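Local coordinates for protein ThreeFoil (Artificial gene, PDB 3PG0) that is a designed threefold-symmetric beta-trefoil of the ricin-type lectin kind that binds a sodium ion and probably recognises sugars, at residues 51-56 with 64-69; 114-119 with 124-129. All coordinates share one frame; numbering follows the deposited sequence. Where two conformers were deposited one is given.

Both contacts belong to one beta-trefoil, and their centres lie about 16 Å apart. Contact 1 packs a strand of a capping hairpin against barrel strand 66-72, while contact 2 is a barrel hairpin made of strands 113-117 and 123-127. The six-stranded sheet holds 66-72 and both strands of contact 2, with 75-80 between 66-72 and 113-117. L68 of contact 1 meets L115 of contact 2 in apolar packing, though each was deposited in two conformers and the exact spacing is doubtful. Only contact 1 binds the sodium ion, through N52 and V53. In contact 2 the side chain of L125 is about 13 Å from the bound sodium ion.

Contact 1: 51-56 with 64-69; sequences ANVIQY and QQWRLV. With NA (sodium ion), chain G.
V53 meets the indole of W66 at its rim: methyl CG2 lies near the ring plane, beside the outer end of the six-membered ring, and is 4.3 Å from CH2. This is an edge approach, with no stacking over the indole face. The first torsion of W66 (chi1 -61°) carries the indole across toward V53, while its polar NE1 is engaged by L40.

The second meeting point is Q64 with Y56. Q64 places CG anti to its carbonyl carbon and runs on extended (chi2 -177°), bringing the amide end to the Y56 backbone. There NE2 stands 3.7 Å from Y56 O and 4.0 Å from Y56 CB, near neighbours without a hydrogen bond. The amide nitrogen is instead bonded to D41 OD2, which fixes its direction. The Y56 ring is turned obliquely to that amide, and its hydroxyl makes a weak hydrogen bond to a bound buffer molecule that also lies close to Q64. Such a molecule may mark a pocket, conceivably one for sugar in this lectin-like protein.

Just before the V53-W66 contact, the chain turns to the metal. N52 OD1 and V53 O each bind sodium at 2.5 Å, and N99, V100, N146 and V147 supply the matching oxygens, giving six ligands in three like pairs. V53 therefore has two roles: its carbonyl faces the ion and its side chain faces the indole.

Strand 53-56 pairs with 39-42 as a hairpin of the trefoil cap, and V53 also touches L40. Strand 66-72 runs in the barrel between 28-33 and 75-80, so W66 is packed by L31, L78 and A80 as well as by V42, joining cap to barrel.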
loop_
_atom_site.group_PDB
_atom_site.type_symbol
_atom_site.label_atom_id
_atom_site.label_comp_id
_atom_site.label_asym_id
_atom_site.label_seq_id
_atom_site.Cartn_x
_atom_site.Cartn_y
_atom_site.Cartn_z
ATOM N N ALA A 51 -10.238 7.911 2.874
ATOM C CA ALA A 51 -10.691 7.093 1.743
ATOM C C ALA A 51 -10.011 5.738 1.797
ATOM O O ALA A 51 -8.842 5.636 2.162
ATOM C CB ALA A 51 -10.393 7.777 0.417
ATOM N N ASN A 52 -10.748 4.694 1.440
ATOM C CA ASN A 52 -10.238 3.337 1.602
ATOM C C ASN A 52 -9.241 2.977 0.514
ATOM O O ASN A 52 -9.380 3.412 -0.625
ATOM C CB ASN A 52 -11.386 2.337 1.577
ATOM C CG ASN A 52 -10.990 0.991 2.164
ATOM O OD1 ASN A 52 -10.105 0.920 3.003
ATOM N ND2 ASN A 52 -11.610 -0.078 1.695
ATOM N N VAL A 53 -8.252 2.163 0.869
ATOM C CA VAL A 53 -7.302 1.635 -0.111
ATOM C C VAL A 53 -7.655 0.177 -0.378
ATOM O O VAL A 53 -7.869 -0.611 0.549
ATOM C CB VAL A 53 -5.844 1.786 0.376
ATOM C CG1 VAL A 53 -4.879 1.007 -0.537
ATOM C CG2 VAL A 53 -5.482 3.268 0.441
ATOM N N ILE A 54 -7.726 -0.167 -1.657
ATOM C CA ILE A 54 -8.227 -1.463 -2.100
ATOM C C ILE A 54 -7.304 -1.990 -3.182
ATOM O O ILE A 54 -6.306 -1.366 -3.529
ATOM C CB ILE A 54 -9.645 -1.346 -2.693
ATOM C CG1 ILE A 54 -9.656 -0.352 -3.872
ATOM C CG2 ILE A 54 -10.642 -0.917 -1.617
ATOM C CD1 ILE A 54 -11.014 -0.250 -4.580
ATOM N N GLN A 55 -7.640 -3.154 -3.711
ATOM C CA GLN A 55 -6.984 -3.669 -4.899
ATOM C C GLN A 55 -7.939 -3.516 -6.075
ATOM O O GLN A 55 -9.145 -3.672 -5.921
ATOM C CB GLN A 55 -6.586 -5.125 -4.674
ATOM C CG GLN A 55 -7.004 -6.071 -5.747
ATOM C CD GLN A 55 -6.695 -7.510 -5.394
ATOM O OE1 GLN A 55 -5.527 -7.889 -5.193
ATOM N NE2 GLN A 55 -7.741 -8.329 -5.316
ATOM N N TYR A 56 -7.416 -3.161 -7.239
ATOM C CA TYR A 56 -8.278 -2.993 -8.400
ATOM C C TYR A 56 -7.478 -3.152 -9.687
ATOM O O TYR A 56 -6.307 -2.781 -9.754
ATOM C CB TYR A 56 -8.984 -1.625 -8.363
ATOM C CG TYR A 56 -10.326 -1.583 -9.079
ATOM C CD1 TYR A 56 -11.507 -1.817 -8.384
ATOM C CD2 TYR A 56 -10.407 -1.277 -10.430
ATOM C CE1 TYR A 56 -12.736 -1.771 -9.032
ATOM C CE2 TYR A 56 -11.623 -1.226 -11.075
ATOM C CZ TYR A 56 -12.781 -1.477 -10.377
ATOM O OH TYR A 56 -13.995 -1.427 -11.033
ATOM N N GLN A 64 -4.121 5.195 -8.721
ATOM C CA GLN A 64 -3.433 3.904 -8.714
ATOM C C GLN A 64 -1.945 4.122 -8.920
ATOM O O GLN A 64 -1.208 3.178 -9.199
ATOM C CB GLN A 64 -3.953 3.016 -9.837
ATOM C CG GLN A 64 -5.449 2.817 -9.831
ATOM C CD GLN A 64 -5.889 1.877 -10.922
ATOM O OE1 GLN A 64 -5.518 2.056 -12.092
ATOM N NE2 GLN A 64 -6.672 0.857 -10.553
ATOM N N GLN A 65 -1.505 5.372 -8.803
ATOM C CA GLN A 65 -0.094 5.691 -8.941
ATOM C C GLN A 65 0.425 6.294 -7.653
ATOM O O GLN A 65 -0.244 7.130 -7.040
ATOM C CB GLN A 65 0.129 6.672 -10.091
ATOM C CG GLN A 65 -0.390 6.183 -11.415
ATOM C CD GLN A 65 -0.086 7.155 -12.534
ATOM O OE1 GLN A 65 0.947 7.823 -12.526
ATOM N NE2 GLN A 65 -0.991 7.241 -13.504
ATOM N N TRP A 66 1.619 5.865 -7.250
ATOM C CA TRP A 66 2.155 6.187 -5.942
ATOM C C TRP A 66 3.568 6.713 -6.063
ATOM O O TRP A 66 4.397 6.140 -6.771
ATOM C CB TRP A 66 2.151 4.931 -5.055
ATOM C CG TRP A 66 0.758 4.384 -4.843
ATOM C CD1 TRP A 66 0.069 3.518 -5.661
ATOM C CD2 TRP A 66 -0.118 4.696 -3.759
ATOM N NE1 TRP A 66 -1.182 3.277 -5.139
ATOM C CE2 TRP A 66 -1.316 3.978 -3.964
ATOM C CE3 TRP A 66 0.001 5.501 -2.619
ATOM C CZ2 TRP A 66 -2.391 4.049 -3.076
ATOM C CZ3 TRP A 66 -1.066 5.569 -1.733
ATOM C CH2 TRP A 66 -2.247 4.854 -1.967
ATOM N N ARG A 67 3.832 7.818 -5.382
ATOM C CA ARG A 67 5.189 8.332 -5.292
ATOM C C ARG A 67 5.854 7.692 -4.088
ATOM O O ARG A 67 5.346 7.797 -2.967
ATOM C CB ARG A 67 5.179 9.862 -5.150
ATOM C CG ARG A 67 6.439 10.530 -5.699
ATOM C CD ARG A 67 6.306 12.055 -5.789
ATOM N NE ARG A 67 6.619 12.710 -4.520
ATOM N N LEU A 68 6.998 7.038 -4.304
ATOM C CA LEU A 68 7.756 6.413 -3.216
ATOM C C LEU A 68 8.821 7.356 -2.660
ATOM O O LEU A 68 9.916 7.492 -3.224
ATOM C CB LEU A 68 8.419 5.120 -3.681
ATOM C CG LEU A 68 7.709 3.814 -3.326
ATOM C CD1 LEU A 68 6.328 3.721 -3.967
ATOM C CD2 LEU A 68 8.576 2.633 -3.744
ATOM N N VAL A 69 8.495 7.984 -1.538
ATOM C CA VAL A 69 9.281 9.066 -0.990
ATOM C C VAL A 69 10.172 8.566 0.132
ATOM O O VAL A 69 9.679 8.133 1.178
ATOM C CB VAL A 69 8.357 10.188 -0.492
ATOM C CG1 VAL A 69 9.181 11.330 0.096
ATOM C CG2 VAL A 69 7.457 10.682 -1.637
HETATM NA NA NA G . -8.293 -0.788 3.044
#

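Contact 2: 114-119 with 124-129; sequences RLVDLG and KLVARH
K124 lies alongside V116, and the two point to the same face of the sheet. Its CG sits between the backbone N and the carbonyl carbon (chi1 60°), and the chain beyond is fully extended, rising past the valine. K124 CG is 3.7 Å from V116 CB, and CE rides against the same valine higher up. L118 crosses the lysine at about a right angle, CD2 to K124 CG at 3.9 Å, roughly a quarter-turn round from V116; Y152 touches both.

R114 and V126 form the neighbouring pair on this face. The arginine bends at chi3 (89°), folding its guanidinium back over the valine: NH1 comes within 3.6 Å of V126 CG1, and CG2 lies over one face of the planar group. Y75 packs on the R114 side chain too.

These residues sit on an antiparallel hairpin of the beta-trefoil barrel. R114 with V126 and V116 with K124 are hydrogen-bonded pairs, each closed by two backbone bonds; R114 N reaches V126 O at 2.8 Å, almost straight at the hydrogen (172°). Between them L115 and L125 form a non-hydrogen-bonded pair whose side chains meet on the other face, where L78 also packs against L125.

On the face of R114 and K124 one water accepts a weak bond from R114 NH2, in the guanidinium plane, and another weak one from K124 NZ. The two like charges stand 4.7 Å apart, NH2 to NZ, and the shared water may ease their repulsion. Past the strand end, D117 OD1 takes the amide of G119 in an Asx turn, met from above the carboxylate plane.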
loop_
_atom_site.group_PDB
_atom_site.type_symbol
_atom_site.label_atom_id
_atom_site.label_comp_id
_atom_site.label_asym_id
_atom_site.label_seq_id
_atom_site.Cartn_x
_atom_site.Cartn_y
_atom_site.Cartn_z
ATOM N N ARG A 114 8.438 0.268 5.512
ATOM C CA ARG A 114 9.734 -0.301 5.160
ATOM C C ARG A 114 9.563 -1.120 3.886
ATOM O O ARG A 114 8.756 -2.048 3.847
ATOM C CB ARG A 114 10.272 -1.175 6.303
ATOM C CG ARG A 114 11.778 -1.434 6.272
ATOM C CD ARG A 114 12.269 -2.088 7.573
ATOM N NE ARG A 114 12.224 -3.555 7.543
ATOM C CZ ARG A 114 11.344 -4.307 8.203
ATOM N NH1 ARG A 114 10.415 -3.744 8.959
ATOM N NH2 ARG A 114 11.392 -5.631 8.108
ATOM N N LEU A 115 10.321 -0.792 2.843
ATOM C CA LEU A 115 10.246 -1.532 1.580
ATOM C C LEU A 115 11.330 -2.607 1.492
ATOM O O LEU A 115 12.483 -2.313 1.173
ATOM C CB LEU A 115 10.336 -0.583 0.375
ATOM C CG LEU A 115 9.018 0.019 -0.131
ATOM C CD1 LEU A 115 8.254 0.727 0.983
ATOM C CD2 LEU A 115 9.271 0.968 -1.296
ATOM N N VAL A 116 10.942 -3.851 1.763
ATOM C CA VAL A 116 11.882 -4.967 1.893
ATOM C C VAL A 116 11.915 -5.859 0.650
ATOM O O VAL A 116 10.909 -6.451 0.272
ATOM C CB VAL A 116 11.574 -5.813 3.159
ATOM C CG1 VAL A 116 12.654 -6.871 3.376
ATOM C CG2 VAL A 116 11.453 -4.905 4.366
ATOM N N ASP A 117 13.088 -5.939 0.025
ATOM C CA ASP A 117 13.297 -6.730 -1.180
ATOM C C ASP A 117 13.282 -8.215 -0.806
ATOM O O ASP A 117 14.076 -8.654 0.027
ATOM C CB ASP A 117 14.641 -6.337 -1.808
ATOM C CG ASP A 117 14.906 -7.021 -3.143
ATOM O OD1 ASP A 117 14.133 -7.920 -3.547
ATOM O OD2 ASP A 117 15.914 -6.658 -3.787
ATOM N N LEU A 118 12.370 -8.978 -1.410
ATOM C CA LEU A 118 12.178 -10.386 -1.064
ATOM C C LEU A 118 13.076 -11.347 -1.844
ATOM O O LEU A 118 13.115 -12.545 -1.544
ATOM C CB LEU A 118 10.714 -10.795 -1.230
ATOM C CG LEU A 118 9.761 -10.033 -0.309
ATOM C CD1 LEU A 118 8.299 -10.262 -0.706
ATOM C CD2 LEU A 118 10.001 -10.419 1.160
ATOM N N GLY A 119 13.786 -10.828 -2.839
ATOM C CA GLY A 119 14.823 -11.594 -3.506
ATOM C C GLY A 119 14.482 -12.090 -4.898
ATOM O O GLY A 119 15.363 -12.573 -5.615
ATOM N N LYS A 124 7.918 -6.813 0.211
ATOM C CA LYS A 124 6.869 -6.606 1.202
ATOM C C LYS A 124 7.036 -5.190 1.718
ATOM O O LYS A 124 8.145 -4.637 1.711
ATOM C CB LYS A 124 6.944 -7.610 2.360
ATOM C CG LYS A 124 8.257 -7.560 3.148
ATOM C CD LYS A 124 8.279 -8.563 4.326
ATOM C CE LYS A 124 9.650 -8.553 4.979
ATOM N NZ LYS A 124 9.771 -9.559 6.088
ATOM N N LEU A 125 5.926 -4.598 2.141
ATOM C CA LEU A 125 5.928 -3.250 2.686
ATOM C C LEU A 125 5.424 -3.379 4.102
ATOM O O LEU A 125 4.285 -3.808 4.337
ATOM C CB LEU A 125 5.016 -2.307 1.886
ATOM C CG LEU A 125 5.535 -1.856 0.518
ATOM C CD1 LEU A 125 5.458 -2.978 -0.503
ATOM C CD2 LEU A 125 4.744 -0.640 0.023
ATOM N N VAL A 126 6.283 -3.012 5.047
ATOM C CA VAL A 126 6.012 -3.268 6.447
ATOM C C VAL A 126 5.805 -1.943 7.178
ATOM O O VAL A 126 6.683 -1.083 7.190
ATOM C CB VAL A 126 7.172 -4.066 7.092
ATOM C CG1 VAL A 126 6.862 -4.382 8.550
ATOM C CG2 VAL A 126 7.443 -5.345 6.313
ATOM N N ALA A 127 4.641 -1.778 7.790
ATOM C CA ALA A 127 4.332 -0.531 8.484
ATOM C C ALA A 127 5.249 -0.321 9.681
ATOM O O ALA A 127 5.485 -1.237 10.463
ATOM C CB ALA A 127 2.864 -0.508 8.925
ATOM N N ARG A 128 5.735 0.900 9.839
ATOM C CA ARG A 128 6.731 1.173 10.862
ATOM C C ARG A 128 6.198 0.933 12.278
ATOM O O ARG A 128 6.882 0.347 13.123
ATOM C CB ARG A 128 7.287 2.599 10.703
ATOM C CG ARG A 128 8.404 2.941 11.692
ATOM C CD ARG A 128 9.087 4.259 11.343
ATOM N NE ARG A 128 10.227 4.482 12.226
ATOM C CZ ARG A 128 11.218 5.324 11.960
ATOM N NH1 ARG A 128 11.209 6.031 10.833
ATOM N NH2 ARG A 128 12.219 5.462 12.820
ATOM N N HIS A 129 4.973 1.369 12.538
ATOM C CA HIS A 129 4.424 1.279 13.896
ATOM C C HIS A 129 4.100 -0.152 14.330
ATOM O O HIS A 129 4.254 -0.502 15.501
ATOM C CB HIS A 129 3.178 2.165 14.036
ATOM C CG HIS A 129 1.961 1.608 13.369
ATOM N ND1 HIS A 129 1.939 1.258 12.035
ATOM C CD2 HIS A 129 0.722 1.342 13.849
ATOM C CE1 HIS A 129 0.741 0.788 11.726
ATOM N NE2 HIS A 129 -0.017 0.832 12.809
HETATM O O HOH W 1 12.382 -8.214 7.621
#